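Local coordinates for Lmo2125 protein (Listeria monocytogenes serovar 1/2a, PDB 5TU0), which binds maltose and, as a lipoprotein of the bacterial solute-binding protein 1 family, probably delivers it to a membrane transporter for uptake, at residues A[41-45]-A[46-50]; A[65-69]-A[70-74]; A[73-77]-A[78-82]. The protein carries 2 engineered substitutions. All blocks are in the same frame, centred on the assembly; numbering follows the deposited sequence.

Interaction 1: A[41-45]-A[46-50]; sequences VEKDM and FETLE
Asp44 caps the first turn of helix 45-58: its OD1 accepts from Glu47 N at 2.9 Å through the anti lone pair, the one turned away from OD2. With CG trans to the backbone N (chi1 178°), the carboxylate lies over the start of the helix, where its charge should be stabilised by the amide N-H groups. Short, acidic aspartate suits this N-cap position. Its main-chain O takes the 3.0 Å bond from Thr48 N, almost in line with the C=O. Thr48 OG1 also lies 3.0 Å from Asp44 O, and a water bridges that hydroxyl to Lys43 O. The Lys43 chain passes over it, CG coming within 3.4 Å of Thr48 OG1, then bends at its last torsion to leave NZ 3.7 Å from Glu47 OE1, a long salt bridge between side chains that meet nearly at right angles.

The capped turn joins strand 37-42 to helix 45-58. This is the strand-to-helix passage of the parallel sheet in which 37-42 pairs with 10-15, and the side chains of Lys43 and Thr48 both rest on Ser14 of that neighbouring strand.

Beyond the cap, Met45 and Phe46 form a Met-aromatic pair. The methionine runs out extended through chi2 and turns at chi3 (69°), which lays Met45 CE over one ring face, 3.8 Å from the Phe46 centroid, in a CH-pi contact displaced toward CZ. Met45 SD stands farther above, 5.4 Å from the Phe46 centroid. Flexible methionine can follow the flat phenyl surface, and the Phe46 side chain lies about 6 Å from a bound glucose unit.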
loop_
_atom_site.group_PDB
_atom_site.type_symbol
_atom_site.label_atom_id
_atom_site.label_comp_id
_atom_site.label_asym_id
_atom_site.label_seq_id
_atom_site.Cartn_x
_atom_site.Cartn_y
_atom_site.Cartn_z
ATOM N N VAL A 41 21.430 11.585 -6.722
ATOM C CA VAL A 41 20.860 12.802 -6.137
ATOM C C VAL A 41 19.774 12.397 -5.149
ATOM O O VAL A 41 19.049 11.419 -5.366
ATOM C CB VAL A 41 20.312 13.782 -7.199
ATOM C CG1 VAL A 41 21.422 14.214 -8.139
ATOM C CG2 VAL A 41 19.182 13.177 -7.998
ATOM N N GLU A 42 19.687 13.130 -4.049
ATOM C CA GLU A 42 18.683 12.869 -3.038
ATOM C C GLU A 42 17.576 13.899 -3.162
ATOM O O GLU A 42 17.836 15.107 -3.212
ATOM C CB GLU A 42 19.291 12.889 -1.631
ATOM C CG GLU A 42 18.309 12.477 -0.522
ATOM C CD GLU A 42 17.223 13.511 -0.222
ATOM O OE1 GLU A 42 17.540 14.717 -0.288
ATOM O OE2 GLU A 42 16.056 13.134 0.110
ATOM N N LYS A 43 16.337 13.420 -3.206
ATOM C CA LYS A 43 15.186 14.304 -3.276
ATOM C C LYS A 43 13.923 13.529 -2.929
ATOM O O LYS A 43 13.775 12.369 -3.305
ATOM C CB LYS A 43 15.071 14.926 -4.674
ATOM C CG LYS A 43 13.978 15.969 -4.836
ATOM C CD LYS A 43 14.177 16.710 -6.151
ATOM C CE LYS A 43 13.012 17.601 -6.515
ATOM N NZ LYS A 43 12.823 18.710 -5.549
ATOM N N ASP A 44 13.023 14.167 -2.187
ATOM C CA ASP A 44 11.746 13.550 -1.834
ATOM C C ASP A 44 11.118 12.897 -3.080
ATOM O O ASP A 44 11.079 13.512 -4.147
ATOM C CB ASP A 44 10.815 14.614 -1.233
ATOM C CG ASP A 44 9.459 14.066 -0.882
ATOM O OD1 ASP A 44 8.553 14.069 -1.753
ATOM O OD2 ASP A 44 9.289 13.669 0.285
ATOM N N MET A 45 10.637 11.662 -2.934
ATOM C CA MET A 45 10.098 10.888 -4.061
ATOM C C MET A 45 8.944 11.595 -4.763
ATOM O O MET A 45 8.921 11.707 -5.994
ATOM C CB MET A 45 9.655 9.486 -3.602
ATOM C CG MET A 45 9.232 8.549 -4.743
ATOM S SD MET A 45 8.610 6.924 -4.218
ATOM C CE MET A 45 7.063 7.392 -3.458
ATOM N N PHE A 46 7.990 12.070 -3.975
ATOM C CA PHE A 46 6.837 12.757 -4.528
ATOM C C PHE A 46 7.180 14.123 -5.139
ATOM O O PHE A 46 6.629 14.471 -6.164
ATOM C CB PHE A 46 5.738 12.848 -3.484
ATOM C CG PHE A 46 5.222 11.495 -3.041
ATOM C CD1 PHE A 46 4.418 10.730 -3.892
ATOM C CD2 PHE A 46 5.518 10.987 -1.773
ATOM C CE1 PHE A 46 3.919 9.494 -3.484
ATOM C CE2 PHE A 46 5.020 9.753 -1.360
ATOM C CZ PHE A 46 4.223 9.005 -2.216
ATOM N N GLU A 47 8.103 14.876 -4.537
ATOM C CA GLU A 47 8.508 16.164 -5.103
ATOM C C GLU A 47 9.162 15.971 -6.484
ATOM O O GLU A 47 8.920 16.736 -7.411
ATOM C CB GLU A 47 9.447 16.920 -4.171
ATOM C CG GLU A 47 8.761 17.458 -2.927
ATOM C CD GLU A 47 9.687 18.272 -2.041
ATOM O OE1 GLU A 47 10.774 18.675 -2.511
ATOM O OE2 GLU A 47 9.313 18.523 -0.868
ATOM N N THR A 48 9.990 14.947 -6.608
ATOM C CA THR A 48 10.624 14.626 -7.890
ATOM C C THR A 48 9.575 14.405 -9.010
ATOM O O THR A 48 9.699 14.926 -10.120
ATOM C CB THR A 48 11.459 13.346 -7.748
ATOM O OG1 THR A 48 12.473 13.551 -6.757
ATOM C CG2 THR A 48 12.088 12.939 -9.069
ATOM N N LEU A 49 8.569 13.598 -8.703
ATOM C CA LEU A 49 7.509 13.288 -9.643
ATOM C C LEU A 49 6.617 14.511 -9.939
ATOM O O LEU A 49 6.226 14.707 -11.102
ATOM C CB LEU A 49 6.686 12.109 -9.149
ATOM C CG LEU A 49 7.479 10.814 -8.945
ATOM C CD1 LEU A 49 6.579 9.773 -8.309
ATOM C CD2 LEU A 49 8.095 10.294 -10.249
ATOM N N GLU A 50 6.313 15.333 -8.930
ATOM C CA GLU A 50 5.493 16.536 -9.199
ATOM C C GLU A 50 6.283 17.555 -10.061
ATOM O O GLU A 50 5.692 18.295 -10.803
ATOM C CB GLU A 50 4.888 17.178 -7.924
ATOM C CG GLU A 50 5.769 18.128 -7.130
ATOM C CD GLU A 50 5.050 18.826 -5.959
ATOM O OE1 GLU A 50 5.713 19.098 -4.930
ATOM O OE2 GLU A 50 3.830 19.120 -6.056
HETATM O O HOH W 1 13.850 11.500 -5.833
#

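Interaction 2: A[65-69]-A[70-74]; sequences MMSAF and DRIGS
Asp70 sets its OD1 3.5 Å from Ala68 CB, across the corner where strand 64-68 gives way to helix 69-77. Its chi1 of 62° places CG between the backbone N and the carbonyl carbon, and OD2 makes a weak hydrogen bond to O3 of a bound glucose unit. A short acidic side chain thus serves the maltose pocket from the first turn of the helix, and the small methyl of Ala68 packs against it.

At Arg71 the amide donates to Ala68 O (3.3 Å), and the aliphatic CB rests 3.6 Å from Ser67 OG. That hydroxyl donates to the same Ala68 O, so the carbonyl is held from opposite faces of its plane. The strand and helix segments run at 108° to each other, and this oxygen, which accepts two hydrogen bonds, sits at the bend. The bond from Arg71 spans i+3 to i, as does the next one, so the helix opens with 3-10-type hydrogen bonding.

Ile72 N bonds to Phe69 O at 3.2 Å. The branched side chain fills the inner angle of the turn: Ile72 CG1 reaches 3.5 Å from Ala68 O, and Ile72 CD1 lies near the plane of the Phe69 ring at its edge, 4.2 Å from Phe69 CD1. The two side chains lie side by side, Phe69 touching Pro110 and Ile72 touching Tyr107 of strand 105-121.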
loop_
_atom_site.group_PDB
_atom_site.type_symbol
_atom_site.label_atom_id
_atom_site.label_comp_id
_atom_site.label_asym_id
_atom_site.label_seq_id
_atom_site.Cartn_x
_atom_site.Cartn_y
_atom_site.Cartn_z
ATOM N N MET A 65 14.181 7.171 -11.327
ATOM C CA MET A 65 13.701 7.493 -9.994
ATOM C C MET A 65 12.712 6.409 -9.571
ATOM O O MET A 65 12.506 5.447 -10.290
ATOM C CB MET A 65 13.068 8.888 -10.019
ATOM C CG MET A 65 11.789 8.984 -10.845
ATOM S SD MET A 65 11.682 10.462 -11.886
ATOM C CE MET A 65 12.717 9.860 -13.215
ATOM N N MET A 66 12.105 6.561 -8.408
ATOM C CA MET A 66 11.129 5.601 -7.949
ATOM C C MET A 66 9.758 6.256 -7.889
ATOM O O MET A 66 9.631 7.488 -7.902
ATOM C CB MET A 66 11.526 5.063 -6.572
ATOM C CG MET A 66 12.871 4.339 -6.560
ATOM S SD MET A 66 13.414 3.904 -4.886
ATOM C CE MET A 66 12.064 2.891 -4.353
ATOM N N SER A 67 8.728 5.417 -7.826
ATOM C CA SER A 67 7.363 5.882 -7.688
ATOM C C SER A 67 6.519 4.821 -7.009
ATOM O O SER A 67 6.741 3.621 -7.210
ATOM C CB SER A 67 6.754 6.198 -9.054
ATOM O OG SER A 67 5.371 6.541 -8.942
ATOM N N ALA A 68 5.573 5.268 -6.183
ATOM C CA ALA A 68 4.583 4.364 -5.627
ATOM C C ALA A 68 3.858 3.742 -6.816
ATOM O O ALA A 68 3.671 4.406 -7.851
ATOM C CB ALA A 68 3.591 5.115 -4.766
ATOM N N PHE A 69 3.426 2.488 -6.672
ATOM C CA PHE A 69 2.702 1.794 -7.744
ATOM C C PHE A 69 1.456 2.556 -8.199
ATOM O O PHE A 69 1.165 2.612 -9.394
ATOM C CB PHE A 69 2.233 0.388 -7.319
ATOM C CG PHE A 69 3.332 -0.635 -7.148
ATOM C CD1 PHE A 69 4.441 -0.667 -7.991
ATOM C CD2 PHE A 69 3.192 -1.641 -6.208
ATOM C CE1 PHE A 69 5.421 -1.635 -7.838
ATOM C CE2 PHE A 69 4.161 -2.615 -6.063
ATOM C CZ PHE A 69 5.276 -2.610 -6.891
ATOM N N ASP A 70 0.754 3.174 -7.257
ATOM C CA ASP A 70 -0.507 3.856 -7.597
ATOM C C ASP A 70 -0.430 5.048 -8.568
ATOM O O ASP A 70 -1.463 5.443 -9.136
ATOM C CB ASP A 70 -1.304 4.231 -6.325
ATOM C CG ASP A 70 -0.564 5.204 -5.398
ATOM O OD1 ASP A 70 0.367 5.922 -5.819
ATOM O OD2 ASP A 70 -0.955 5.252 -4.208
ATOM N N ARG A 71 0.769 5.598 -8.749
ATOM C CA ARG A 71 1.042 6.729 -9.653
ATOM C C ARG A 71 1.716 6.363 -10.985
ATOM O O ARG A 71 1.774 7.191 -11.881
ATOM C CB ARG A 71 1.967 7.720 -8.934
ATOM C CG ARG A 71 1.292 8.524 -7.847
ATOM C CD ARG A 71 0.701 9.785 -8.457
ATOM N NE ARG A 71 1.754 10.786 -8.700
ATOM C CZ ARG A 71 1.643 11.851 -9.495
ATOM N NH1 ARG A 71 2.663 12.704 -9.603
ATOM N NH2 ARG A 71 0.525 12.074 -10.188
ATOM N N ILE A 72 2.240 5.150 -11.114
ATOM C CA ILE A 72 3.008 4.782 -12.320
ATOM C C ILE A 72 2.183 4.824 -13.594
ATOM O O ILE A 72 2.606 5.406 -14.591
ATOM C CB ILE A 72 3.719 3.428 -12.146
ATOM C CG1 ILE A 72 4.798 3.574 -11.072
ATOM C CG2 ILE A 72 4.339 2.966 -13.465
ATOM C CD1 ILE A 72 5.540 2.300 -10.698
ATOM N N GLY A 73 0.999 4.232 -13.553
ATOM C CA GLY A 73 0.097 4.237 -14.704
ATOM C C GLY A 73 -0.229 5.647 -15.157
ATOM O O GLY A 73 -0.122 5.979 -16.348
ATOM N N SER A 74 -0.594 6.488 -14.206
ATOM C CA SER A 74 -0.934 7.878 -14.524
ATOM C C SER A 74 0.233 8.674 -15.127
ATOM O O SER A 74 0.041 9.452 -16.064
ATOM C CB SER A 74 -1.429 8.603 -13.280
ATOM O OG SER A 74 -1.581 9.973 -13.564
HETATM O O HOH W 2 0.622 1.649 -11.873
#

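Interaction 3: A[73-77]-A[78-82]; sequences GSLGQ and QGHLA
Helix 69-77 ends in a Schellman motif, in which His80 N bonds back to Leu75 O at 3.0 Å, nearly in line with the carbonyl, and Gly79 N to Gly76 O at 3.1 Å, while Gly79 takes a positive phi of 87°. A CB at Gly79 would press against the preceding carbonyl oxygen, which explains the glycine. One residue earlier, Gln78 N still makes the helical bond to Ser74 O.

With CG opposite the carbonyl carbon (chi1 -69°), the extended Gln78 chain runs back beside the last turn, CG 3.2 Å from Ser74 O, and a water links its OE1 to Ser74 OG; a long polar side chain fits this exposed helix end. Leu81 makes the apolar contact: its CD1 meets Leu75 CB at 3.5 Å and also approaches Gly76 N. A second water donates to both Gly76 O and Leu81 O.

Around this end of the helix, Leu75 packs on Leu49 and Leu81 on Leu52 of helix 45-58, while His80 rests on Leu52 and Pro53 and its ND1 hydrogen-bonds Tyr281 OH. Gln77 NE2 bonds Asp103, and Leu81 and Ala82 settle against Val277 and Val278 of strand 272-278.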
loop_
_atom_site.group_PDB
_atom_site.type_symbol
_atom_site.label_atom_id
_atom_site.label_comp_id
_atom_site.label_asym_id
_atom_site.label_seq_id
_atom_site.Cartn_x
_atom_site.Cartn_y
_atom_site.Cartn_z
ATOM N N GLY A 73 0.999 4.232 -13.553
ATOM C CA GLY A 73 0.097 4.237 -14.704
ATOM C C GLY A 73 -0.229 5.647 -15.157
ATOM O O GLY A 73 -0.122 5.979 -16.348
ATOM N N SER A 74 -0.594 6.488 -14.206
ATOM C CA SER A 74 -0.934 7.878 -14.524
ATOM C C SER A 74 0.233 8.674 -15.127
ATOM O O SER A 74 0.041 9.452 -16.064
ATOM C CB SER A 74 -1.429 8.603 -13.280
ATOM O OG SER A 74 -1.581 9.973 -13.564
ATOM N N LEU A 75 1.436 8.499 -14.578
ATOM C CA LEU A 75 2.583 9.226 -15.089
ATOM C C LEU A 75 2.928 8.708 -16.481
ATOM O O LEU A 75 3.407 9.457 -17.334
ATOM C CB LEU A 75 3.780 9.118 -14.138
ATOM C CG LEU A 75 3.570 9.843 -12.799
ATOM C CD1 LEU A 75 4.565 9.385 -11.753
ATOM C CD2 LEU A 75 3.630 11.347 -12.987
ATOM N N GLY A 76 2.695 7.420 -16.705
ATOM C CA GLY A 76 2.953 6.835 -18.024
ATOM C C GLY A 76 1.975 7.358 -19.060
ATOM O O GLY A 76 2.376 7.730 -20.161
ATOM N N GLN A 77 0.688 7.374 -18.715
ATOM C CA GLN A 77 -0.344 7.889 -19.626
ATOM C C GLN A 77 -0.130 9.347 -20.002
ATOM O O GLN A 77 -0.351 9.743 -21.151
ATOM C CB GLN A 77 -1.740 7.764 -19.007
ATOM C CG GLN A 77 -2.293 6.368 -18.980
ATOM C CD GLN A 77 -3.725 6.336 -18.446
ATOM O OE1 GLN A 77 -4.060 6.999 -17.444
ATOM N NE2 GLN A 77 -4.564 5.550 -19.094
ATOM N N GLN A 78 0.304 10.138 -19.025
ATOM C CA GLN A 78 0.555 11.564 -19.225
ATOM C C GLN A 78 1.810 11.855 -20.044
ATOM O O GLN A 78 2.081 13.001 -20.335
ATOM C CB GLN A 78 0.658 12.278 -17.882
ATOM C CG GLN A 78 -0.656 12.355 -17.113
ATOM C CD GLN A 78 -0.461 12.915 -15.719
ATOM O OE1 GLN A 78 0.664 13.211 -15.308
ATOM N NE2 GLN A 78 -1.549 13.058 -14.981
ATOM N N GLY A 79 2.582 10.826 -20.385
ATOM C CA GLY A 79 3.776 10.997 -21.207
ATOM C C GLY A 79 5.064 11.330 -20.476
ATOM O O GLY A 79 6.070 11.645 -21.123
ATOM N N HIS A 80 5.072 11.224 -19.145
ATOM C CA HIS A 80 6.275 11.575 -18.362
ATOM C C HIS A 80 7.260 10.417 -18.123
ATOM O O HIS A 80 8.427 10.651 -17.798
ATOM C CB HIS A 80 5.855 12.188 -17.023
ATOM C CG HIS A 80 4.909 13.343 -17.157
ATOM N ND1 HIS A 80 5.200 14.463 -17.906
ATOM C CD2 HIS A 80 3.690 13.564 -16.612
ATOM C CE1 HIS A 80 4.197 15.315 -17.832
ATOM N NE2 HIS A 80 3.269 14.795 -17.047
ATOM N N LEU A 81 6.793 9.172 -18.251
ATOM C CA LEU A 81 7.651 7.993 -18.067
ATOM C C LEU A 81 7.815 7.218 -19.368
ATOM O O LEU A 81 6.887 7.105 -20.146
ATOM C CB LEU A 81 7.054 7.045 -17.024
ATOM C CG LEU A 81 6.801 7.657 -15.647
ATOM C CD1 LEU A 81 6.187 6.626 -14.732
ATOM C CD2 LEU A 81 8.085 8.212 -15.061
ATOM N N ALA A 82 8.995 6.657 -19.572
ATOM C CA ALA A 82 9.265 5.836 -20.742
ATOM C C ALA A 82 8.691 4.430 -20.561
ATOM O O ALA A 82 8.659 3.926 -19.449
ATOM C CB ALA A 82 10.774 5.718 -20.934
HETATM O O HOH W 3 0.444 11.977 -12.707
HETATM O O HOH W 4 4.804 7.933 -21.336
#

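How the interactions relate
The three contacts follow one another along the chain, from the start of helix 45-58 through the start of helix 69-77 to its end. Interactions 1 and 2, with centres about 12 Å apart, meet through Met45 CG on Met66 O (3.4 Å) and Leu49 CD1 on Ser67 OG (3.5 Å). Leu49 also reaches interaction 3, its CD2 lying 3.9 Å from Leu75 CD1, so one leucine touches both other contacts. Interactions 2 and 3 share Gly73 and Ser74. Distance from the sugar grows along helix 69-77. The side chain of Asp70 is about 3 Å from a bound alpha-D-glucopyranose. The side chain of Ser74 is about 13 Å from a bound alpha-D-glucopyranose.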